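PDB 6WB6: transferrin from Manduca sexta, which carries iron in the insect, binding a single ferric ion per molecule together with a carbonate anion. Local coordinates for residues A[18-23]-A[310-315]; A[73-78]-A[284-289]; A[145-150]-A[344-349]; A[355-358]-A[362-365]. One frame throughout, in Å; residues are numbered along the deposited sequence.

Contact 1: residues A[18-23]-A[310-315]; sequences EQMLEV and KVLGLS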
loop_
_atom_site.group_PDB
_atom_site.type_symbol
_atom_site.label_atom_id
_atom_site.label_comp_id
_atom_site.label_asym_id
_atom_site.label_seq_id
_atom_site.Cartn_x
_atom_site.Cartn_y
_atom_site.Cartn_z
ATOM N N GLU A 18 10.012 25.779 -2.920
ATOM C CA GLU A 18 10.194 27.224 -2.915
ATOM C C GLU A 18 11.390 27.603 -2.058
ATOM O O GLU A 18 12.243 28.376 -2.495
ATOM C CB GLU A 18 8.909 27.907 -2.432
ATOM C CG GLU A 18 7.731 27.705 -3.416
ATOM C CD GLU A 18 6.368 28.011 -2.799
ATOM O OE1 GLU A 18 6.313 28.429 -1.624
ATOM O OE2 GLU A 18 5.349 27.834 -3.491
ATOM N N GLN A 19 11.503 27.007 -0.872
ATOM C CA GLN A 19 12.698 27.208 -0.062
ATOM C C GLN A 19 13.938 26.812 -0.840
ATOM O O GLN A 19 14.984 27.467 -0.738
ATOM C CB GLN A 19 12.608 26.402 1.237
ATOM N N MET A 20 13.843 25.730 -1.624
ATOM C CA MET A 20 14.966 25.335 -2.462
ATOM C C MET A 20 15.319 26.434 -3.459
ATOM O O MET A 20 16.498 26.706 -3.713
ATOM C CB MET A 20 14.647 24.042 -3.202
ATOM C CG MET A 20 15.770 23.637 -4.116
ATOM S SD MET A 20 15.543 22.061 -4.935
ATOM C CE MET A 20 14.667 22.579 -6.409
ATOM N N LEU A 21 14.314 27.060 -4.054
ATOM C CA LEU A 21 14.585 28.101 -5.021
ATOM C C LEU A 21 15.279 29.300 -4.392
ATOM O O LEU A 21 15.752 30.164 -5.128
ATOM C CB LEU A 21 13.292 28.563 -5.696
ATOM C CG LEU A 21 12.467 27.569 -6.520
ATOM C CD1 LEU A 21 11.295 28.295 -7.142
ATOM C CD2 LEU A 21 13.277 26.878 -7.591
ATOM N N GLU A 22 15.325 29.386 -3.063
ATOM C CA GLU A 22 16.032 30.453 -2.365
ATOM C C GLU A 22 17.456 30.071 -1.983
ATOM O O GLU A 22 18.210 30.935 -1.540
ATOM C CB GLU A 22 15.285 30.850 -1.089
ATOM C CG GLU A 22 13.773 31.065 -1.272
ATOM C CD GLU A 22 13.443 32.156 -2.264
ATOM O OE1 GLU A 22 14.364 32.900 -2.662
ATOM O OE2 GLU A 22 12.262 32.267 -2.650
ATOM N N VAL A 23 17.836 28.805 -2.127
ATOM C CA VAL A 23 19.203 28.364 -1.858
ATOM C C VAL A 23 20.132 29.125 -2.788
ATOM O O VAL A 23 19.972 29.028 -4.008
ATOM C CB VAL A 23 19.346 26.846 -2.054
ATOM C CG1 VAL A 23 20.807 26.427 -2.201
ATOM C CG2 VAL A 23 18.740 26.161 -0.904
ATOM N N LYS A 310 12.583 15.253 -0.816
ATOM C CA LYS A 310 11.195 15.334 -1.248
ATOM C C LYS A 310 11.041 16.027 -2.600
ATOM O O LYS A 310 10.093 15.746 -3.342
ATOM C CB LYS A 310 10.383 16.069 -0.183
ATOM C CG LYS A 310 9.839 15.178 0.928
ATOM C CD LYS A 310 10.921 14.633 1.834
ATOM C CE LYS A 310 10.546 13.259 2.391
ATOM N NZ LYS A 310 11.592 12.728 3.316
ATOM N N VAL A 311 11.946 16.935 -2.937
ATOM C CA VAL A 311 11.855 17.710 -4.163
ATOM C C VAL A 311 12.870 17.232 -5.186
ATOM O O VAL A 311 12.508 16.879 -6.304
ATOM C CB VAL A 311 12.014 19.224 -3.876
ATOM C CG1 VAL A 311 11.932 19.996 -5.147
ATOM C CG2 VAL A 311 10.951 19.685 -2.919
ATOM N N LEU A 312 14.147 17.192 -4.818
ATOM C CA LEU A 312 15.166 16.814 -5.791
ATOM C C LEU A 312 15.305 15.309 -5.952
ATOM O O LEU A 312 15.886 14.871 -6.947
ATOM C CB LEU A 312 16.525 17.408 -5.424
ATOM C CG LEU A 312 16.799 18.850 -5.865
ATOM C CD1 LEU A 312 18.306 19.116 -5.793
ATOM C CD2 LEU A 312 16.315 19.156 -7.256
ATOM N N GLY A 313 14.736 14.514 -5.051
ATOM C CA GLY A 313 14.876 13.077 -5.163
ATOM C C GLY A 313 16.287 12.601 -4.908
ATOM O O GLY A 313 16.727 11.645 -5.545
ATOM N N LEU A 314 17.032 13.294 -4.035
ATOM C CA LEU A 314 18.312 12.813 -3.543
ATOM C C LEU A 314 18.072 12.055 -2.243
ATOM O O LEU A 314 16.945 11.963 -1.761
ATOM C CB LEU A 314 19.280 13.959 -3.287
ATOM C CG LEU A 314 19.481 14.934 -4.431
ATOM C CD1 LEU A 314 19.963 16.244 -3.874
ATOM C CD2 LEU A 314 20.451 14.360 -5.430
ATOM N N SER A 315 19.147 11.550 -1.641
ATOM C CA SER A 315 19.068 10.906 -0.339
ATOM C C SER A 315 20.392 11.138 0.376
ATOM O O SER A 315 21.355 11.623 -0.218
ATOM C CB SER A 315 18.767 9.409 -0.468
ATOM O OG SER A 315 19.910 8.686 -0.902
#
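In the first of the two transferrin-like repeats, helix 14-21 packs against the C-terminal end of helix 306-311 and the turn that follows it, and Met20 makes the junction. Its chain runs out extended, with CG anti to the backbone N (chi1 178°), and bends at the last torsion (chi3 89°), which turns the methyl aside, so that sulfur and methyl both bear on Leu312 and the methyl also reaches Val311. Met20 SD rests on the branch point of Leu312, 3.6 Å from Leu312 CG, and the two side chains meet at about a right angle. Met20 CE lies 3.9 Å from Leu312 CD2 and 4.0 Å from Val311 CG1. No hydrogen bond joins the segments; the contact is wholly apolar and buried. Trp307 and Leu296 also touch Met20 and Leu312, while Leu7 of strand 5-10 lies against Met20 and Val311. On the backbone side, Leu312 O is hydrogen-bonded to Tyr78 OH, and Gly313 next to it takes positive phi. A methionine thioether laid against a valine and a leucine in this way belongs to the hydrophobic core between helices and strands in the alpha/beta fold of a transferrin lobe.

Contact 2: residues A[73-78]-A[284-289]; sequences VVFQEY and AKLAPL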
loop_
_atom_site.group_PDB
_atom_site.type_symbol
_atom_site.label_atom_id
_atom_site.label_comp_id
_atom_site.label_asym_id
_atom_site.label_seq_id
_atom_site.Cartn_x
_atom_site.Cartn_y
_atom_site.Cartn_z
ATOM N N VAL A 73 13.943 11.904 -21.719
ATOM C CA VAL A 73 15.373 11.632 -21.739
ATOM C C VAL A 73 15.851 11.606 -20.301
ATOM O O VAL A 73 15.593 12.542 -19.542
ATOM C CB VAL A 73 16.153 12.689 -22.546
ATOM C CG1 VAL A 73 15.941 14.090 -21.952
ATOM C CG2 VAL A 73 17.626 12.350 -22.566
ATOM N N VAL A 74 16.498 10.518 -19.907
ATOM C CA VAL A 74 17.198 10.484 -18.628
ATOM C C VAL A 74 18.531 11.189 -18.825
ATOM O O VAL A 74 19.439 10.637 -19.440
ATOM C CB VAL A 74 17.392 9.055 -18.117
ATOM C CG1 VAL A 74 18.264 9.066 -16.860
ATOM C CG2 VAL A 74 16.014 8.423 -17.835
ATOM N N PHE A 75 18.649 12.414 -18.296
ATOM C CA PHE A 75 19.840 13.230 -18.497
ATOM C C PHE A 75 20.677 13.370 -17.237
ATOM O O PHE A 75 21.689 14.069 -17.263
ATOM C CB PHE A 75 19.450 14.627 -19.018
ATOM C CG PHE A 75 18.658 15.436 -18.035
ATOM C CD1 PHE A 75 19.291 16.246 -17.115
ATOM C CD2 PHE A 75 17.270 15.377 -18.027
ATOM C CE1 PHE A 75 18.573 16.984 -16.218
ATOM C CE2 PHE A 75 16.541 16.111 -17.114
ATOM C CZ PHE A 75 17.201 16.920 -16.213
ATOM N N GLN A 76 20.276 12.747 -16.135
ATOM C CA GLN A 76 20.998 12.890 -14.878
ATOM C C GLN A 76 20.867 11.630 -14.040
ATOM O O GLN A 76 19.753 11.123 -13.852
ATOM C CB GLN A 76 20.469 14.088 -14.087
ATOM C CG GLN A 76 21.434 14.591 -13.045
ATOM C CD GLN A 76 22.280 15.685 -13.597
ATOM O OE1 GLN A 76 22.179 16.835 -13.172
ATOM N NE2 GLN A 76 23.104 15.349 -14.581
ATOM N N GLU A 77 21.995 11.148 -13.523
ATOM C CA GLU A 77 22.021 10.016 -12.601
ATOM C C GLU A 77 22.427 10.490 -11.215
ATOM O O GLU A 77 23.373 11.272 -11.063
ATOM C CB GLU A 77 22.996 8.928 -13.066
ATOM C CG GLU A 77 22.509 8.114 -14.232
ATOM C CD GLU A 77 23.567 7.168 -14.746
ATOM O OE1 GLU A 77 23.640 6.976 -15.966
ATOM O OE2 GLU A 77 24.344 6.633 -13.929
ATOM N N TYR A 78 21.701 10.023 -10.216
ATOM C CA TYR A 78 22.082 10.168 -8.817
ATOM C C TYR A 78 22.863 8.933 -8.374
ATOM O O TYR A 78 22.341 7.811 -8.412
ATOM C CB TYR A 78 20.841 10.341 -7.945
ATOM C CG TYR A 78 20.069 11.628 -8.150
ATOM C CD1 TYR A 78 20.629 12.702 -8.841
ATOM C CD2 TYR A 78 18.780 11.767 -7.650
ATOM C CE1 TYR A 78 19.928 13.881 -9.018
ATOM C CE2 TYR A 78 18.068 12.947 -7.815
ATOM C CZ TYR A 78 18.643 13.995 -8.506
ATOM O OH TYR A 78 17.952 15.175 -8.682
ATOM N N ALA A 284 20.310 20.304 -25.303
ATOM C CA ALA A 284 20.811 21.579 -25.802
ATOM C C ALA A 284 20.791 22.611 -24.681
ATOM O O ALA A 284 21.791 23.302 -24.454
ATOM C CB ALA A 284 20.003 22.061 -27.012
ATOM N N LYS A 285 19.667 22.718 -23.966
ATOM C CA LYS A 285 19.601 23.524 -22.754
ATOM C C LYS A 285 20.082 22.736 -21.532
ATOM O O LYS A 285 19.607 22.955 -20.416
ATOM C CB LYS A 285 18.169 24.024 -22.542
ATOM N N LEU A 286 21.036 21.830 -21.711
ATOM C CA LEU A 286 21.253 20.771 -20.737
ATOM C C LEU A 286 22.378 21.057 -19.743
ATOM O O LEU A 286 22.227 20.766 -18.556
ATOM C CB LEU A 286 21.527 19.463 -21.481
ATOM C CG LEU A 286 21.596 18.153 -20.694
ATOM C CD1 LEU A 286 20.585 18.101 -19.568
ATOM C CD2 LEU A 286 21.360 17.001 -21.662
ATOM N N ALA A 287 23.506 21.612 -20.183
ATOM C CA ALA A 287 24.612 21.841 -19.253
ATOM C C ALA A 287 24.249 22.781 -18.107
ATOM O O ALA A 287 24.593 22.470 -16.953
ATOM C CB ALA A 287 25.832 22.369 -20.024
ATOM N N PRO A 288 23.579 23.917 -18.326
ATOM C CA PRO A 288 23.337 24.833 -17.190
ATOM C C PRO A 288 22.484 24.215 -16.094
ATOM O O PRO A 288 22.741 24.429 -14.901
ATOM C CB PRO A 288 22.636 26.033 -17.836
ATOM C CG PRO A 288 22.732 25.826 -19.322
ATOM C CD PRO A 288 22.921 24.365 -19.562
ATOM N N LEU A 289 21.454 23.455 -16.473
ATOM C CA LEU A 289 20.641 22.769 -15.479
ATOM C C LEU A 289 21.473 21.790 -14.660
ATOM O O LEU A 289 21.315 21.700 -13.437
ATOM C CB LEU A 289 19.493 22.032 -16.174
ATOM C CG LEU A 289 18.515 21.317 -15.255
ATOM C CD1 LEU A 289 17.909 22.286 -14.265
ATOM C CD2 LEU A 289 17.442 20.605 -16.072
#
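Phe75 meets two leucines one helical turn apart, Leu286 and Leu289, one delta methyl of each meeting the ring. Leu286 CD1 lies at the CB end of the ring, only 3.3 Å from Phe75 CD1, a tight fit for two carbons. The same methyl lies 3.7 Å from Phe75 CB, so it touches the root of the side chain as well as the ring. Leu289 takes the far end, with CD2 3.7 Å from Phe75 CZ and 3.8 Å from Phe75 CE1. Both methyls approach the ring obliquely. In each leucine CG is anti to the backbone N, which extends the side chain from the helix to the strand. Phe75 has instead turned its ring between its own backbone N and carbonyl carbon (chi1 65°), the crowded position.

The elements joined are helix 286-300 and strand 72-79, an inner strand of a four-stranded antiparallel sheet flanked by strands 275-279 and 320-327; the helix packs on one face of that sheet. At Phe75 the strand is irregular: psi is close to 1°, and Phe75 and Gln76 both direct CB toward the helix, consistent with a classic beta bulge. With an alanine here, Leu289 CD2 would probably lose its partner, Leu286 CD1 would keep no more than the CB contact, and a gap would open between helix and sheet. Farther out, Leu276 also touches Phe75 and Pro326 touches Leu286. Arg290, from the next position of the helix, donates through NH2 to Phe75 O, tying the irregular strand backbone to the helix, and Gln76 NE2 is hydrogen-bonded to Asp323 OD1.

Contact 3: residues A[145-150]-A[344-349]; sequences ISPKEN and RGHGAP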
loop_
_atom_site.group_PDB
_atom_site.type_symbol
_atom_site.label_atom_id
_atom_site.label_comp_id
_atom_site.label_asym_id
_atom_site.label_seq_id
_atom_site.Cartn_x
_atom_site.Cartn_y
_atom_site.Cartn_z
ATOM N N ILE A 145 -4.266 -20.146 -7.284
ATOM C CA ILE A 145 -3.688 -19.266 -6.279
ATOM C C ILE A 145 -3.220 -17.966 -6.938
ATOM O O ILE A 145 -3.202 -17.826 -8.160
ATOM C CB ILE A 145 -2.523 -19.936 -5.527
ATOM C CG1 ILE A 145 -1.434 -20.343 -6.514
ATOM C CG2 ILE A 145 -3.014 -21.144 -4.742
ATOM C CD1 ILE A 145 -0.210 -21.044 -5.845
ATOM N N SER A 146 -2.829 -17.017 -6.098
ATOM C CA SER A 146 -2.393 -15.719 -6.563
ATOM C C SER A 146 -0.995 -15.761 -7.165
ATOM O O SER A 146 -0.217 -16.685 -6.912
ATOM C CB SER A 146 -2.372 -14.746 -5.406
ATOM O OG SER A 146 -1.357 -15.146 -4.513
ATOM N N PRO A 147 -0.640 -14.742 -7.960
ATOM C CA PRO A 147 0.746 -14.637 -8.438
ATOM C C PRO A 147 1.800 -14.637 -7.334
ATOM O O PRO A 147 2.864 -15.224 -7.529
ATOM C CB PRO A 147 0.734 -13.310 -9.202
ATOM C CG PRO A 147 -0.676 -13.227 -9.755
ATOM C CD PRO A 147 -1.546 -13.825 -8.683
ATOM N N LYS A 148 1.565 -13.956 -6.208
ATOM C CA LYS A 148 2.567 -13.976 -5.151
ATOM C C LYS A 148 2.750 -15.399 -4.633
ATOM O O LYS A 148 3.883 -15.869 -4.455
ATOM C CB LYS A 148 2.170 -13.027 -4.021
ATOM C CG LYS A 148 3.250 -12.826 -2.963
ATOM C CD LYS A 148 4.601 -12.373 -3.547
ATOM C CE LYS A 148 4.450 -11.106 -4.445
ATOM N NZ LYS A 148 5.736 -10.714 -5.079
ATOM N N GLU A 149 1.647 -16.126 -4.434
ATOM C CA GLU A 149 1.792 -17.504 -3.978
ATOM C C GLU A 149 2.466 -18.370 -5.029
ATOM O O GLU A 149 3.242 -19.266 -4.684
ATOM C CB GLU A 149 0.452 -18.116 -3.591
ATOM C CG GLU A 149 0.693 -19.395 -2.792
ATOM C CD GLU A 149 -0.551 -20.029 -2.204
ATOM O OE1 GLU A 149 -1.638 -19.460 -2.341
ATOM O OE2 GLU A 149 -0.420 -21.107 -1.576
ATOM N N ASN A 150 2.213 -18.108 -6.313
ATOM C CA ASN A 150 2.869 -18.897 -7.343
ATOM C C ASN A 150 4.401 -18.794 -7.234
ATOM O O ASN A 150 5.103 -19.796 -7.381
ATOM C CB ASN A 150 2.383 -18.471 -8.722
ATOM C CG ASN A 150 1.188 -19.309 -9.197
ATOM O OD1 ASN A 150 1.347 -20.407 -9.745
ATOM N ND2 ASN A 150 -0.007 -18.796 -8.976
ATOM N N ARG A 344 8.563 -8.341 -15.193
ATOM C CA ARG A 344 8.401 -9.722 -14.748
ATOM C C ARG A 344 6.933 -10.078 -14.580
ATOM O O ARG A 344 6.132 -9.308 -14.032
ATOM C CB ARG A 344 9.119 -9.969 -13.429
ATOM C CG ARG A 344 8.960 -11.407 -12.923
ATOM C CD ARG A 344 9.929 -11.646 -11.811
ATOM N NE ARG A 344 9.546 -10.872 -10.649
ATOM C CZ ARG A 344 8.645 -11.255 -9.754
ATOM N NH1 ARG A 344 8.018 -12.412 -9.883
ATOM N NH2 ARG A 344 8.361 -10.469 -8.729
ATOM N N GLY A 345 6.598 -11.262 -15.060
ATOM C CA GLY A 345 5.287 -11.833 -14.860
ATOM C C GLY A 345 5.396 -13.266 -14.367
ATOM O O GLY A 345 6.407 -13.682 -13.775
ATOM N N HIS A 346 4.353 -14.041 -14.624
ATOM C CA HIS A 346 4.277 -15.411 -14.135
ATOM C C HIS A 346 3.883 -16.388 -15.241
ATOM O O HIS A 346 3.451 -17.511 -14.956
ATOM C CB HIS A 346 3.309 -15.469 -12.956
ATOM C CG HIS A 346 3.706 -14.572 -11.822
ATOM N ND1 HIS A 346 3.349 -13.238 -11.763
ATOM C CD2 HIS A 346 4.462 -14.810 -10.721
ATOM C CE1 HIS A 346 3.863 -12.699 -10.670
ATOM N NE2 HIS A 346 4.541 -13.632 -10.018
ATOM N N GLY A 347 4.076 -16.007 -16.494
ATOM C CA GLY A 347 3.651 -16.842 -17.595
ATOM C C GLY A 347 2.213 -16.575 -17.983
ATOM O O GLY A 347 1.363 -16.259 -17.151
ATOM N N ALA A 348 1.940 -16.718 -19.276
ATOM C CA ALA A 348 0.586 -16.541 -19.776
ATOM C C ALA A 348 -0.349 -17.604 -19.199
ATOM O O ALA A 348 0.060 -18.751 -18.980
ATOM C CB ALA A 348 0.579 -16.612 -21.297
ATOM N N PRO A 349 -1.611 -17.252 -18.915
ATOM C CA PRO A 349 -2.139 -15.883 -19.004
ATOM C C PRO A 349 -1.774 -15.059 -17.765
ATOM O O PRO A 349 -2.080 -15.508 -16.664
ATOM C CB PRO A 349 -3.649 -16.101 -19.089
ATOM C CG PRO A 349 -3.878 -17.360 -18.281
ATOM C CD PRO A 349 -2.615 -18.193 -18.393
#
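Pro147 and Lys148, at the start of helix 147-158, face Arg344 and His346 of the loop 344-349. Arg344 comes first: its NH2 lies 4.5 Å from Lys148 NZ, and the two cations are gathered by one carboxylate, Glu151, which forms salt bridges with Arg344 NH1 and Lys148 NZ. Arg344 has a second acidic partner, Asp377, which takes NH2. Past Gly345 comes His346, the centre of the contact. The imidazole lies with one face under Pro147 CB, a CH-pi contact with CB 3.7 Å from the ring centroid and 22° off the normal. CB sits toward the rim, 3.5 Å from His346 CE1. Although Pro147 O comes within 3.4 Å of His346 NE2, the angle is poor and no bond forms; NE2 is hydrogen-bonded instead to Glu151, a bond that would limit rotation of the ring. Replacing His346 by a leucine would probably leave Glu151 without one of its polar partners and Pro147 CB without the flat face it rests on. Beyond it Gly347, at positive phi, leads the loop away.

Just before the proline, Ser146 caps the helix start: its OG accepts from Glu149 N at 3.2 Å, while Ser146 O accepts from Asn150 N and, well out of the carbonyl plane, from Asn150 ND2. Asp377 and helix 597-611, which touches Ser146 and Lys148, belong to the second transferrin-like repeat, so a capped helix N-terminus and its acid-centred charge cluster sit where the two halves of a bilobal transferrin meet.

Contact 4: residues A[355-358]-A[362-365]; sequences LCVT and ALSK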
loop_
_atom_site.group_PDB
_atom_site.type_symbol
_atom_site.label_atom_id
_atom_site.label_comp_id
_atom_site.label_asym_id
_atom_site.label_seq_id
_atom_site.Cartn_x
_atom_site.Cartn_y
_atom_site.Cartn_z
ATOM N N LEU A 355 -10.953 -3.919 -11.517
ATOM C CA LEU A 355 -11.715 -3.103 -10.586
ATOM C C LEU A 355 -12.782 -2.358 -11.368
ATOM O O LEU A 355 -12.479 -1.746 -12.395
ATOM C CB LEU A 355 -10.832 -2.097 -9.860
ATOM C CG LEU A 355 -11.614 -1.045 -9.059
ATOM C CD1 LEU A 355 -12.411 -1.664 -7.946
ATOM C CD2 LEU A 355 -10.684 0.055 -8.533
ATOM N N CYS A 356 -14.010 -2.400 -10.882
ATOM C CA CYS A 356 -15.094 -1.688 -11.538
ATOM C C CYS A 356 -15.181 -0.289 -10.947
ATOM O O CYS A 356 -15.180 -0.126 -9.722
ATOM C CB CYS A 356 -16.418 -2.423 -11.373
ATOM S SG CYS A 356 -17.713 -1.678 -12.438
ATOM N N VAL A 357 -15.193 0.716 -11.820
ATOM C CA VAL A 357 -15.295 2.114 -11.435
ATOM C C VAL A 357 -16.561 2.698 -12.053
ATOM O O VAL A 357 -17.081 2.195 -13.049
ATOM C CB VAL A 357 -14.061 2.911 -11.887
ATOM C CG1 VAL A 357 -12.792 2.288 -11.326
ATOM C CG2 VAL A 357 -13.995 2.937 -13.393
ATOM N N THR A 358 -17.042 3.789 -11.459
ATOM C CA THR A 358 -18.328 4.363 -11.838
ATOM C C THR A 358 -18.226 5.752 -12.451
ATOM O O THR A 358 -19.251 6.426 -12.556
ATOM C CB THR A 358 -19.263 4.451 -10.634
ATOM O OG1 THR A 358 -18.640 5.215 -9.600
ATOM C CG2 THR A 358 -19.602 3.072 -10.099
ATOM N N ALA A 362 -12.732 8.416 -12.155
ATOM C CA ALA A 362 -12.300 7.201 -11.469
ATOM C C ALA A 362 -11.616 6.238 -12.425
ATOM O O ALA A 362 -10.578 5.650 -12.088
ATOM C CB ALA A 362 -13.486 6.552 -10.792
ATOM N N LEU A 363 -12.158 6.077 -13.632
ATOM C CA LEU A 363 -11.453 5.300 -14.645
ATOM C C LEU A 363 -10.028 5.814 -14.847
ATOM O O LEU A 363 -9.086 5.032 -14.977
ATOM C CB LEU A 363 -12.198 5.348 -15.969
ATOM C CG LEU A 363 -11.588 4.528 -17.095
ATOM C CD1 LEU A 363 -11.494 3.099 -16.686
ATOM C CD2 LEU A 363 -12.446 4.672 -18.374
ATOM N N SER A 364 -9.858 7.130 -14.956
ATOM C CA SER A 364 -8.517 7.631 -15.207
ATOM C C SER A 364 -7.626 7.443 -13.985
ATOM O O SER A 364 -6.432 7.179 -14.140
ATOM C CB SER A 364 -8.565 9.091 -15.628
ATOM O OG SER A 364 -9.294 9.830 -14.680
ATOM N N LYS A 365 -8.187 7.560 -12.779
ATOM C CA LYS A 365 -7.392 7.322 -11.580
ATOM C C LYS A 365 -6.999 5.858 -11.487
ATOM O O LYS A 365 -5.855 5.529 -11.139
ATOM C CB LYS A 365 -8.166 7.766 -10.327
ATOM C CG LYS A 365 -7.347 7.647 -9.029
ATOM C CD LYS A 365 -8.073 8.144 -7.788
ATOM C CE LYS A 365 -7.249 7.822 -6.543
ATOM N NZ LYS A 365 -7.784 8.377 -5.256
#
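Val357 stands over one face of the peptide joining Ala362 to Leu363, the flat group of this contact. Both valine methyls lie on the same side of that plane. Val357 CG2 is placed almost straight above the nitrogen, 3.6 Å from Leu363 N, while Val357 CG1 lies above the oxygen, 4.1 Å from Ala362 O. Because the methyls come from above, they do not approach along the N-H or the C=O, and the contact is one of van der Waals packing without any hydrogen bond across it. Next to the peptide, Val357 CB meets Ala362 CB at 3.8 Å. On the Leu363 side, Val357 CG2 is 4.0 Å from Leu363 CB and 4.1 Å from Leu363 CD1. The valine torsion accounts for this spread: with CG1 anti to the carbonyl carbon (chi1 -57°), both methyls can bear on the helix backbone. Alanine, with nothing beyond CB, lets strand and helix come close, and the CA atoms of Val357 and Ala362 are 5.9 Å apart.

Strand 352-357 pairs in parallel with strand 381-386, where Val357 forms backbone hydrogen bonds with Val385 and Glu387; Leu363 reaches over to Cys384 and Gln386 of that same strand. Ala362 N is hydrogen-bonded to Ser359 OG in the short turn between strand and helix, and Cys356 is tied to Cys393 by a disulfide. The arrangement is that of a beta-alpha-beta crossover, here strand 352-357, helix 360-375 and strand 381-386, in the second transferrin-like repeat.

Contacts 1 and 2 are neighbours in the first repeat, their centres about 17 Å apart, and are joined by Tyr78, whose hydroxyl is hydrogen-bonded to Leu312 O, of a residue that packs on Met20. Both are buried and apolar, and helix 286-300, a partner in contact 2, also borders contact 1. Contact 3, about 40 Å from contact 1 between centres, is buried too, but its chemistry is mixed: a CH-pi contact set among charged and hydrogen-bonding groups near the meeting of the two halves. Contact 4 lies in the second repeat, about 24 Å from contact 3 between centres; it is local in sequence and apolar, with Leu363 partly exposed, whereas the other three join distant parts of the chain.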